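Local coordinates for protein RhCC (Rhodococcus jostii, PDB 4U5R) that probably acts as a cofactor-independent oxygenase of the tautomerase superfamily and binds magnesium, at residues R36-V41 with K129-E134; S125-L130 with I138-A143. The protein carries 1 engineered substitution. All coordinates share one frame; numbering follows the deposited sequence.

Contact 1. Residues R36-V41 with K129-E134; sequences RFYVVV and KLWAKE
The indole of W131 meets F37 and Y38 with one corner of its six-membered ring. CE3 of W131 lies 3.6 Å from CZ of F37, the far end of the phenyl ring. CE3 of W131 is also 3.4 Å from OH of Y38. The tyrosine ring turns its edge to the indole, with CE1 of Y38 3.8 Å from CE3 of W131. The phenyl ring of F37 and the six-membered ring of W131 meet obliquely, planes at 40° and centroids 6.0 Å apart. The backbone O of W131 sits at the edge of the F37 ring, in its plane, 3.7 Å from CE2 of F37. F37 reaches it with CG between its own N and carbonyl carbon (chi1 69°). All three aromatic residues are buried.

Residues 36-38 form a 3-10 turn just ahead of strand 40-46, an outermost strand within this chain. Strand 2-8, helix 14-32 and the parallel strand 40-46 make a beta-alpha-beta unit, as in the tautomerase superfamily. The contact sets helix 126-134 against the entry to its second strand. V40 and V41 pair with an antiparallel strand of a neighbouring subunit, so the sheet continues across the interface.

A water lies between the two backbones. It accepts from N of R36 at 2.9 Å and also lies 2.7 Å from O of A132. Farther out, NE1 of W131 is hydrogen-bonded to O of I138, which is likely to limit rotation of the indole. W113 packs edge-to-face with Y38. V53 of the neighbouring subunit packs on F37.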
# COMPACT_ATOMS: atom_id res chain seq x y z
N ARG B 36 -18.17 -6.87 -11.26
CA ARG B 36 -18.20 -5.53 -10.71
C ARG B 36 -17.65 -5.51 -9.30
O ARG B 36 -16.90 -4.59 -8.93
CB ARG B 36 -19.62 -4.96 -10.73
CG ARG B 36 -20.20 -4.80 -12.12
CD ARG B 36 -21.64 -4.35 -12.01
NE ARG B 36 -21.69 -3.11 -11.25
CZ ARG B 36 -21.54 -1.91 -11.80
NH1 ARG B 36 -21.58 -0.83 -11.04
NH2 ARG B 36 -21.36 -1.80 -13.11
N PHE B 37 -17.96 -6.54 -8.51
CA PHE B 37 -17.58 -6.52 -7.10
C PHE B 37 -16.07 -6.69 -6.85
O PHE B 37 -15.64 -6.47 -5.72
CB PHE B 37 -18.35 -7.59 -6.31
CG PHE B 37 -17.96 -9.00 -6.65
CD1 PHE B 37 -16.94 -9.64 -5.97
CD2 PHE B 37 -18.66 -9.69 -7.61
CE1 PHE B 37 -16.59 -10.95 -6.29
CE2 PHE B 37 -18.32 -11.00 -7.93
CZ PHE B 37 -17.29 -11.62 -7.26
N TYR B 38 -15.30 -7.07 -7.88
CA TYR B 38 -13.83 -7.03 -7.80
C TYR B 38 -13.32 -5.61 -7.54
O TYR B 38 -12.26 -5.43 -6.93
CB TYR B 38 -13.14 -7.53 -9.08
CG TYR B 38 -13.09 -9.02 -9.30
CD1 TYR B 38 -13.76 -9.90 -8.46
CD2 TYR B 38 -12.35 -9.55 -10.35
CE1 TYR B 38 -13.72 -11.26 -8.68
CE2 TYR B 38 -12.29 -10.91 -10.57
CZ TYR B 38 -12.98 -11.76 -9.73
OH TYR B 38 -12.93 -13.11 -9.97
N VAL B 39 -14.06 -4.61 -8.01
CA VAL B 39 -13.60 -3.22 -7.92
C VAL B 39 -13.96 -2.59 -6.58
O VAL B 39 -15.12 -2.27 -6.30
CB VAL B 39 -14.18 -2.37 -9.08
CG1 VAL B 39 -13.46 -1.03 -9.16
CG2 VAL B 39 -14.03 -3.10 -10.40
N VAL B 40 -12.93 -2.39 -5.76
CA VAL B 40 -13.09 -1.83 -4.42
C VAL B 40 -12.47 -0.43 -4.40
O VAL B 40 -11.32 -0.23 -4.82
CB VAL B 40 -12.44 -2.74 -3.35
CG1 VAL B 40 -12.46 -2.06 -1.98
CG2 VAL B 40 -13.12 -4.11 -3.30
N VAL B 41 -13.24 0.54 -3.93
CA VAL B 41 -12.74 1.91 -3.81
C VAL B 41 -12.91 2.39 -2.36
O VAL B 41 -14.03 2.45 -1.82
CB VAL B 41 -13.47 2.89 -4.76
CG1 VAL B 41 -12.87 4.28 -4.61
CG2 VAL B 41 -13.35 2.45 -6.21
N LYS B 129 -16.92 -15.41 -15.83
CA LYS B 129 -18.11 -14.84 -16.45
C LYS B 129 -19.37 -15.06 -15.60
O LYS B 129 -20.25 -14.21 -15.57
CB LYS B 129 -18.34 -15.43 -17.84
CG LYS B 129 -17.27 -15.07 -18.86
CD LYS B 129 -17.63 -15.64 -20.23
CE LYS B 129 -16.64 -15.22 -21.32
NZ LYS B 129 -15.30 -15.85 -21.14
N LEU B 130 -19.45 -16.20 -14.93
CA LEU B 130 -20.56 -16.51 -14.04
C LEU B 130 -20.58 -15.61 -12.81
O LEU B 130 -21.61 -15.08 -12.40
CB LEU B 130 -20.49 -17.97 -13.60
CG LEU B 130 -21.71 -18.55 -12.88
CD1 LEU B 130 -22.92 -18.53 -13.80
CD2 LEU B 130 -21.42 -19.98 -12.42
N TRP B 131 -19.40 -15.45 -12.21
CA TRP B 131 -19.23 -14.51 -11.12
C TRP B 131 -19.65 -13.10 -11.53
O TRP B 131 -20.27 -12.39 -10.74
CB TRP B 131 -17.78 -14.51 -10.65
CG TRP B 131 -17.41 -15.61 -9.71
CD1 TRP B 131 -17.98 -16.86 -9.63
CD2 TRP B 131 -16.40 -15.56 -8.71
NE1 TRP B 131 -17.36 -17.59 -8.63
CE2 TRP B 131 -16.40 -16.81 -8.05
CE3 TRP B 131 -15.49 -14.58 -8.30
CZ2 TRP B 131 -15.52 -17.11 -7.01
CZ3 TRP B 131 -14.61 -14.87 -7.28
CH2 TRP B 131 -14.64 -16.13 -6.64
N ALA B 132 -19.32 -12.70 -12.76
CA ALA B 132 -19.68 -11.36 -13.24
C ALA B 132 -21.20 -11.22 -13.41
O ALA B 132 -21.80 -10.25 -12.93
CB ALA B 132 -18.96 -11.05 -14.55
N LYS B 133 -21.82 -12.22 -14.03
CA LYS B 133 -23.26 -12.21 -14.28
C LYS B 133 -24.06 -12.18 -12.97
O LYS B 133 -25.05 -11.45 -12.84
CB LYS B 133 -23.64 -13.44 -15.12
CG LYS B 133 -25.08 -13.46 -15.60
CD LYS B 133 -25.39 -14.73 -16.38
CE LYS B 133 -25.19 -15.97 -15.52
NZ LYS B 133 -26.07 -15.95 -14.30
N GLU B 134 -23.63 -12.98 -12.01
CA GLU B 134 -24.30 -13.05 -10.72
C GLU B 134 -23.92 -11.88 -9.83
O GLU B 134 -24.66 -11.52 -8.91
CB GLU B 134 -23.95 -14.36 -10.02
CG GLU B 134 -24.47 -15.58 -10.73
CD GLU B 134 -25.97 -15.72 -10.58
OE1 GLU B 134 -26.54 -15.10 -9.66
OE2 GLU B 134 -26.58 -16.46 -11.39
O HOH W 1 -20.63 -7.89 -12.52

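Contact 2. Residues S125-L130 with I138-A143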
# COMPACT_ATOMS: atom_id res chain seq x y z
N SER B 125 -12.41 -17.13 -17.98
CA SER B 125 -13.03 -18.45 -17.81
C SER B 125 -14.55 -18.35 -17.68
O SER B 125 -15.10 -17.28 -17.39
CB SER B 125 -12.47 -19.15 -16.58
OG SER B 125 -12.90 -18.49 -15.40
N ASP B 126 -15.22 -19.47 -17.88
CA ASP B 126 -16.66 -19.53 -17.70
C ASP B 126 -17.06 -19.16 -16.27
O ASP B 126 -18.02 -18.44 -16.06
CB ASP B 126 -17.20 -20.92 -18.06
CG ASP B 126 -17.11 -21.20 -19.55
OD1 ASP B 126 -17.21 -20.25 -20.35
OD2 ASP B 126 -16.95 -22.37 -19.92
N MET B 127 -16.30 -19.62 -15.28
CA MET B 127 -16.63 -19.26 -13.91
C MET B 127 -16.45 -17.77 -13.66
O MET B 127 -17.24 -17.17 -12.93
CB MET B 127 -15.78 -20.07 -12.92
CG MET B 127 -16.15 -19.86 -11.45
SD MET B 127 -17.87 -20.18 -11.00
CE MET B 127 -18.09 -21.83 -11.64
N GLU B 128 -15.44 -17.15 -14.27
CA GLU B 128 -15.29 -15.71 -14.08
C GLU B 128 -16.49 -14.98 -14.65
O GLU B 128 -17.01 -14.05 -14.04
CB GLU B 128 -14.00 -15.17 -14.71
CG GLU B 128 -13.82 -13.67 -14.45
CD GLU B 128 -12.58 -13.10 -15.10
OE1 GLU B 128 -12.54 -13.02 -16.35
OE2 GLU B 128 -11.65 -12.74 -14.36
N LYS B 129 -16.92 -15.41 -15.83
CA LYS B 129 -18.11 -14.84 -16.45
C LYS B 129 -19.37 -15.06 -15.60
O LYS B 129 -20.25 -14.21 -15.57
CB LYS B 129 -18.34 -15.43 -17.84
CG LYS B 129 -17.27 -15.07 -18.86
CD LYS B 129 -17.63 -15.64 -20.23
CE LYS B 129 -16.64 -15.22 -21.32
NZ LYS B 129 -15.30 -15.85 -21.14
N LEU B 130 -19.45 -16.20 -14.93
CA LEU B 130 -20.56 -16.51 -14.04
C LEU B 130 -20.58 -15.61 -12.81
O LEU B 130 -21.61 -15.08 -12.40
CB LEU B 130 -20.49 -17.97 -13.60
CG LEU B 130 -21.71 -18.55 -12.88
CD1 LEU B 130 -22.92 -18.53 -13.80
CD2 LEU B 130 -21.42 -19.98 -12.42
N ILE B 138 -19.20 -16.96 -6.27
CA ILE B 138 -19.89 -18.24 -6.14
C ILE B 138 -18.91 -19.37 -5.84
O ILE B 138 -17.97 -19.59 -6.59
CB ILE B 138 -20.67 -18.62 -7.42
CG1 ILE B 138 -21.59 -17.48 -7.87
CG2 ILE B 138 -21.45 -19.92 -7.20
CD1 ILE B 138 -22.85 -17.34 -7.07
N PRO B 139 -19.12 -20.09 -4.72
CA PRO B 139 -18.29 -21.26 -4.44
C PRO B 139 -18.28 -22.24 -5.61
O PRO B 139 -19.33 -22.52 -6.19
CB PRO B 139 -18.96 -21.88 -3.22
CG PRO B 139 -19.59 -20.71 -2.51
CD PRO B 139 -20.08 -19.81 -3.63
N TYR B 140 -17.09 -22.75 -5.95
CA TYR B 140 -16.95 -23.61 -7.12
C TYR B 140 -15.75 -24.53 -6.97
O TYR B 140 -14.89 -24.33 -6.09
CB TYR B 140 -16.82 -22.77 -8.40
CG TYR B 140 -15.49 -22.06 -8.55
CD1 TYR B 140 -15.20 -20.93 -7.80
CD2 TYR B 140 -14.53 -22.53 -9.44
CE1 TYR B 140 -13.97 -20.29 -7.92
CE2 TYR B 140 -13.31 -21.89 -9.56
CZ TYR B 140 -13.03 -20.78 -8.80
OH TYR B 140 -11.81 -20.17 -8.94
N ASP B 141 -15.71 -25.56 -7.81
CA ASP B 141 -14.61 -26.50 -7.85
C ASP B 141 -13.46 -25.86 -8.61
O ASP B 141 -13.48 -25.78 -9.84
CB ASP B 141 -15.04 -27.81 -8.52
CG ASP B 141 -14.07 -28.95 -8.27
OD1 ASP B 141 -12.86 -28.79 -8.53
OD2 ASP B 141 -14.52 -30.01 -7.80
N VAL B 142 -12.46 -25.40 -7.86
CA VAL B 142 -11.35 -24.66 -8.45
C VAL B 142 -10.61 -25.50 -9.49
O VAL B 142 -10.35 -25.03 -10.60
CB VAL B 142 -10.35 -24.21 -7.37
CG1 VAL B 142 -9.18 -23.45 -8.01
CG2 VAL B 142 -11.05 -23.33 -6.34
N ALA B 143 -10.30 -26.74 -9.14
CA ALA B 143 -9.57 -27.64 -10.03
C ALA B 143 -10.36 -27.94 -11.30
O ALA B 143 -9.80 -27.94 -12.40
CB ALA B 143 -9.22 -28.93 -9.31
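With CG anti to N (chi1 -174°), M127 leaves its helix toward Y140, and two further bends in its chain bring SD and CE round to CB of Y140. CG of Y140 lies between its own N and carbonyl carbon, which sets the ring beneath CG of M127. The result is a CH-pi and Met-aromatic contact between helix 126-134 and the loop leading to the C-terminal helix 142-150. CG of M127 stands over the ring centre of Y140, 3.7 Å from the centroid and 12° off the normal. The sulfur is set obliquely, with SD of M127 4.5 Å from the Y140 centroid. Its methyl curls past the ring, so CE of M127 touches CB of Y140 at 3.6 Å.

OH of Y140 is hydrogen-bonded to O of V119, which anchors the far end of the ring. With an alanine in place of this tyrosine, CG of M127 would probably lose the ring face beneath it, and O of V119 its hydroxyl partner.

Both helices start with a capped end. OD1 of D141 accepts from N of A144. OG of S125 accepts from N of E128 at 3.1 Å, with an N-H...O angle of 156°.

Contact 1 and contact 2 use the same helix, 126-134, and share K129 and L130. Their centres are about 12 Å apart. W131 of contact 1 joins them. Its CZ2 packs 3.7 Å from CE1 of Y140, so the indole rests against the same loop that M127 meets in contact 2. The helix thus faces the start of strand 40-46 and the approach to helix 142-150. Contact 1 is buried, about 12 Å from the centre of the chain. Contact 2 lies at the surface, about 21 Å from that centre. Both are away from the magnesium site, where the engineered A106 stands in this structure and no metal is bound to this chain.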